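Local coordinates for Rbam17540 (Bacillus amyloliquefaciens, PDB 2YOY), which probably cleaves polysaccharides such as cellulose by copper-dependent oxidation, as a lytic polysaccharide mono-oxygenase formerly classed as CBM33, at residues Ala11-Leu16 against Val79-Arg84; Gly127-Asp132 against Asp137-His142. One frame throughout, in Å; residues are numbered along the deposited sequence.

The two contacts lie in one lytic polysaccharide mono-oxygenase domain, with its sandwich of β-sheets. They come in series along the chain: contact 1 closes before contact 2 opens. Their centres are about 22 Å apart, and their nearest atoms about 10 Å, so they do not touch. Both reach the mixed sheet. Contact 1 brings helix 10-21 against short strand 81-83 of that sheet. Contact 2 joins its strand 123-130 to strand 141-146 of the three-stranded antiparallel sheet. Contact 1 thus packs the early helical part on the sandwich, while contact 2 ties the two sheets together. The copper ligands, His-1 and His-98, belong to neither.

Contact 1 of 2, residues Ala11-Leu16 against Val79-Arg84; sequences AYMGAL and VKQNIR
The amide of Gln-81 meets the methyl end of Met-13. Met-13 CE stands above the amide plane, over its nitrogen side, 3.9 Å from Gln-81 NE2. In the same helical turn, the Tyr-12 ring takes Leu-16 CG over one face, 4.1 Å above its plane, and stacks with the Tyr-3 ring. The motif is a helix packed on the edge of a β-sandwich. Helix 10-21 lies in the helical region between strands 2-6 and 86-94, and strand 81-83 runs parallel to strand 167-177.

Met-13 carries the helix side. Its CG lies anti to the backbone N (chi1 -164°), and the chain then bends at both chi2 and chi3. This places the CE methyl between the Val-79 and Gln-81 side chains. The Met-13 and Val-79 side chains cross at about a right angle, and both also touch Tyr-30 of helix 23-30. Met-13 and Val-79 meet as apolar side chains, while the Gln-81 amide beside them is polar and bonded elsewhere: its NE2 bonds to Val-8 O and Asp-174 O. Met-13 CE ends 4.0 Å from Val-79 CG1, and farther back Met-13 CG lies 4.1 Å from Val-79 CB.

Contact 2 of 2, residues Gly127-Asp132 against Asp137-His142; sequences GTVNHD and DTNLTH
Val-129 packs against the His-142 ring and the end of Asn-139, and this is the tight part of the contact. Val-129 CB lies over one face of the His-142 imidazole. Val-129 CG2 is 3.9 Å from His-142 CG, and Val-129 CG1 is 4.1 Å from His-142 CD2. CG1 points anti to the backbone N (chi1 -179°), which also carries it to the Asn-139 amide. The buried His-142 ring has a partner at each nitrogen. His-142 ND1 bonds to Tyr-105 OH, and His-142 NE2 makes a weak bond to Asn-139 O (3.1 Å, N-H...O angle 128°). The rings of Trp-92 and Trp-103 also meet it.

The other end is more open to solvent, and polar. Exposed Thr-138 brings OG1 to the edge of the His-131 ring, close to its plane. Thr-138 OG1 lies 3.0 Å from His-131 NE2. Both side chains turn to the intervening loop: His-131 NE2 bonds to Lys-135 O, and Thr-138 OG1 to Lys-135 O and Ser-134 OG. His-131 also meets Trp-103 edge-to-face. The Asn-139 side chain slides past His-131 in the opposite direction, its amide plane 28° from the ring, with Asn-139 CB 4.0 Å from His-131 CE1.

Strands 123-130 and 141-146 pair in different sheets, 123-130 with 100-108 and 141-146 with 86-94. Facing side chains, not backbone pairing, join them here. This is a β-arch, in which the chain passes from one sheet of the β-sandwich to the other.

Contact 1 of 2, residues Ala11-Leu16 against Val79-Arg84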
# COMPACT_ATOMS: atom_id res chain seq x y z
N ALA A 11 -1.93 0.76 6.29
CA ALA A 11 -1.67 1.96 7.00
C ALA A 11 -2.96 2.60 7.56
O ALA A 11 -3.02 2.98 8.76
CB ALA A 11 -0.96 2.96 6.11
N TYR A 12 -3.98 2.66 6.72
CA TYR A 12 -5.24 3.19 7.18
C TYR A 12 -5.91 2.26 8.24
O TYR A 12 -6.48 2.75 9.25
CB TYR A 12 -6.07 3.42 5.96
CG TYR A 12 -7.44 4.05 6.26
CD1 TYR A 12 -7.57 5.08 7.17
CD2 TYR A 12 -8.59 3.57 5.62
CE1 TYR A 12 -8.84 5.64 7.41
CE2 TYR A 12 -9.84 4.12 5.85
CZ TYR A 12 -9.95 5.14 6.75
OH TYR A 12 -11.21 5.65 6.97
N MET A 13 -5.81 0.93 8.05
CA MET A 13 -6.24 -0.02 9.05
C MET A 13 -5.57 0.27 10.40
O MET A 13 -6.21 0.17 11.46
CB MET A 13 -5.94 -1.47 8.65
CG MET A 13 -6.67 -2.59 9.41
SD MET A 13 -8.35 -2.68 8.79
CE MET A 13 -8.16 -3.62 7.26
N GLY A 14 -4.31 0.71 10.38
CA GLY A 14 -3.63 1.14 11.65
C GLY A 14 -4.35 2.31 12.35
O GLY A 14 -4.62 2.27 13.57
N ALA A 15 -4.65 3.33 11.56
CA ALA A 15 -5.40 4.50 12.03
C ALA A 15 -6.75 4.10 12.54
O ALA A 15 -7.20 4.59 13.57
CB ALA A 15 -5.53 5.52 10.92
N LEU A 16 -7.43 3.22 11.82
CA LEU A 16 -8.71 2.67 12.33
C LEU A 16 -8.59 1.94 13.61
O LEU A 16 -9.44 2.13 14.49
CB LEU A 16 -9.42 1.82 11.27
CG LEU A 16 -9.86 2.53 10.01
CD1 LEU A 16 -10.55 1.53 9.09
CD2 LEU A 16 -10.82 3.70 10.26
N VAL A 79 -4.75 -7.64 9.52
CA VAL A 79 -6.18 -7.82 9.28
C VAL A 79 -6.46 -7.93 7.79
O VAL A 79 -6.10 -7.05 7.01
CB VAL A 79 -7.03 -6.66 9.86
CG1 VAL A 79 -8.50 -6.86 9.55
CG2 VAL A 79 -6.86 -6.55 11.38
N LYS A 80 -7.10 -9.02 7.37
CA LYS A 80 -7.43 -9.21 5.96
C LYS A 80 -8.87 -8.74 5.66
O LYS A 80 -9.79 -8.89 6.48
CB LYS A 80 -7.33 -10.67 5.59
CG LYS A 80 -5.88 -11.17 5.54
CD LYS A 80 -5.57 -12.06 6.70
CE LYS A 80 -4.10 -12.40 6.73
NZ LYS A 80 -3.68 -12.41 8.15
N GLN A 81 -9.08 -8.22 4.50
CA GLN A 81 -10.47 -7.94 4.11
C GLN A 81 -10.76 -8.75 2.86
O GLN A 81 -9.91 -8.95 2.01
CB GLN A 81 -10.66 -6.48 3.83
CG GLN A 81 -9.76 -5.98 2.73
CD GLN A 81 -9.31 -4.58 3.01
OE1 GLN A 81 -10.09 -3.61 2.86
NE2 GLN A 81 -8.08 -4.45 3.42
N ASN A 82 -11.99 -9.16 2.74
CA ASN A 82 -12.40 -9.92 1.57
C ASN A 82 -12.46 -9.08 0.32
O ASN A 82 -12.95 -7.94 0.30
CB ASN A 82 -13.78 -10.53 1.79
CG ASN A 82 -13.77 -11.60 2.85
OD1 ASN A 82 -12.76 -12.26 3.11
ND2 ASN A 82 -14.92 -11.81 3.48
N ILE A 83 -11.96 -9.64 -0.76
CA ILE A 83 -12.08 -8.99 -2.03
C ILE A 83 -12.30 -10.10 -3.05
O ILE A 83 -11.77 -11.19 -2.89
CB ILE A 83 -10.83 -8.16 -2.31
CG1 ILE A 83 -11.13 -7.03 -3.28
CG2 ILE A 83 -9.74 -9.04 -2.81
CD1 ILE A 83 -10.04 -5.99 -3.37
N ARG A 84 -13.11 -9.81 -4.06
CA ARG A 84 -13.43 -10.76 -5.11
C ARG A 84 -12.47 -10.51 -6.27
O ARG A 84 -12.10 -9.36 -6.52
CB ARG A 84 -14.90 -10.52 -5.57

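Contact 2 of 2, residues Gly127-Asp132 against Asp137-His142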
# COMPACT_ATOMS: atom_id res chain seq x y z
N GLY A 127 -1.78 -3.42 -12.95
CA GLY A 127 -2.30 -2.31 -13.72
C GLY A 127 -1.53 -1.00 -13.51
O GLY A 127 -0.95 -0.78 -12.48
N THR A 128 -1.54 -0.15 -14.51
CA THR A 128 -0.83 1.12 -14.41
C THR A 128 -1.87 2.19 -14.82
O THR A 128 -2.64 2.01 -15.79
CB THR A 128 0.43 1.15 -15.30
OG1 THR A 128 1.41 0.12 -14.93
CG2 THR A 128 1.12 2.50 -15.26
N VAL A 129 -1.93 3.26 -14.05
CA VAL A 129 -2.82 4.39 -14.39
C VAL A 129 -1.92 5.61 -14.68
O VAL A 129 -1.38 6.18 -13.75
CB VAL A 129 -3.78 4.73 -13.26
CG1 VAL A 129 -4.68 5.89 -13.68
CG2 VAL A 129 -4.64 3.52 -12.87
N ASN A 130 -1.78 5.95 -15.98
CA ASN A 130 -1.08 7.16 -16.42
C ASN A 130 -1.78 8.41 -16.11
O ASN A 130 -2.98 8.45 -16.11
CB ASN A 130 -0.52 7.06 -17.81
CG ASN A 130 0.38 5.84 -18.00
OD1 ASN A 130 0.02 4.94 -18.76
ND2 ASN A 130 1.48 5.74 -17.27
N HIS A 131 -1.02 9.41 -15.66
CA HIS A 131 -1.61 10.70 -15.34
C HIS A 131 -0.83 11.79 -16.07
O HIS A 131 0.35 11.64 -16.38
CB HIS A 131 -1.63 10.91 -13.83
CG HIS A 131 -2.65 11.90 -13.37
ND1 HIS A 131 -4.01 11.69 -13.47
CD2 HIS A 131 -2.51 13.09 -12.75
CE1 HIS A 131 -4.65 12.70 -12.93
NE2 HIS A 131 -3.76 13.58 -12.50
N ASP A 132 -1.50 12.90 -16.30
CA ASP A 132 -0.95 13.98 -17.12
C ASP A 132 -0.16 15.03 -16.32
O ASP A 132 0.16 16.06 -16.87
CB ASP A 132 -2.07 14.67 -17.91
CG ASP A 132 -3.07 15.40 -17.03
OD1 ASP A 132 -2.85 15.50 -15.80
OD2 ASP A 132 -4.09 15.87 -17.57
N ASP A 137 -5.98 14.38 -7.18
CA ASP A 137 -7.42 14.30 -6.97
C ASP A 137 -8.23 14.62 -8.22
O ASP A 137 -9.46 14.60 -8.16
CB ASP A 137 -7.86 15.13 -5.75
CG ASP A 137 -7.48 16.59 -5.83
OD1 ASP A 137 -6.86 17.03 -6.82
OD2 ASP A 137 -7.81 17.32 -4.87
N THR A 138 -7.59 14.83 -9.36
CA THR A 138 -8.33 14.76 -10.62
C THR A 138 -8.63 13.31 -11.06
O THR A 138 -9.33 13.11 -12.04
CB THR A 138 -7.67 15.54 -11.78
OG1 THR A 138 -6.46 14.88 -12.18
CG2 THR A 138 -7.39 16.97 -11.38
N ASN A 139 -8.07 12.30 -10.37
CA ASN A 139 -8.43 10.90 -10.60
C ASN A 139 -8.33 10.13 -9.28
O ASN A 139 -7.36 9.42 -9.06
CB ASN A 139 -7.52 10.27 -11.67
CG ASN A 139 -7.99 8.91 -12.12
OD1 ASN A 139 -9.08 8.46 -11.70
ND2 ASN A 139 -7.23 8.26 -12.96
N LEU A 140 -9.35 10.25 -8.44
CA LEU A 140 -9.37 9.67 -7.08
C LEU A 140 -9.40 8.15 -7.01
O LEU A 140 -8.79 7.54 -6.10
CB LEU A 140 -10.58 10.18 -6.30
CG LEU A 140 -10.47 11.64 -5.86
CD1 LEU A 140 -11.85 12.17 -5.50
CD2 LEU A 140 -9.50 11.81 -4.70
N THR A 141 -10.10 7.54 -7.95
CA THR A 141 -10.47 6.11 -7.90
C THR A 141 -10.06 5.42 -9.19
O THR A 141 -10.35 5.92 -10.27
CB THR A 141 -12.00 5.99 -7.72
OG1 THR A 141 -12.38 6.54 -6.47
CG2 THR A 141 -12.47 4.53 -7.77
N HIS A 142 -9.36 4.28 -9.07
CA HIS A 142 -8.84 3.55 -10.19
C HIS A 142 -9.48 2.18 -10.30
O HIS A 142 -9.67 1.50 -9.29
CB HIS A 142 -7.33 3.37 -10.00
CG HIS A 142 -6.63 4.65 -9.72
ND1 HIS A 142 -5.70 4.79 -8.73
CD2 HIS A 142 -6.82 5.89 -10.23
CE1 HIS A 142 -5.30 6.04 -8.67
NE2 HIS A 142 -5.98 6.74 -9.56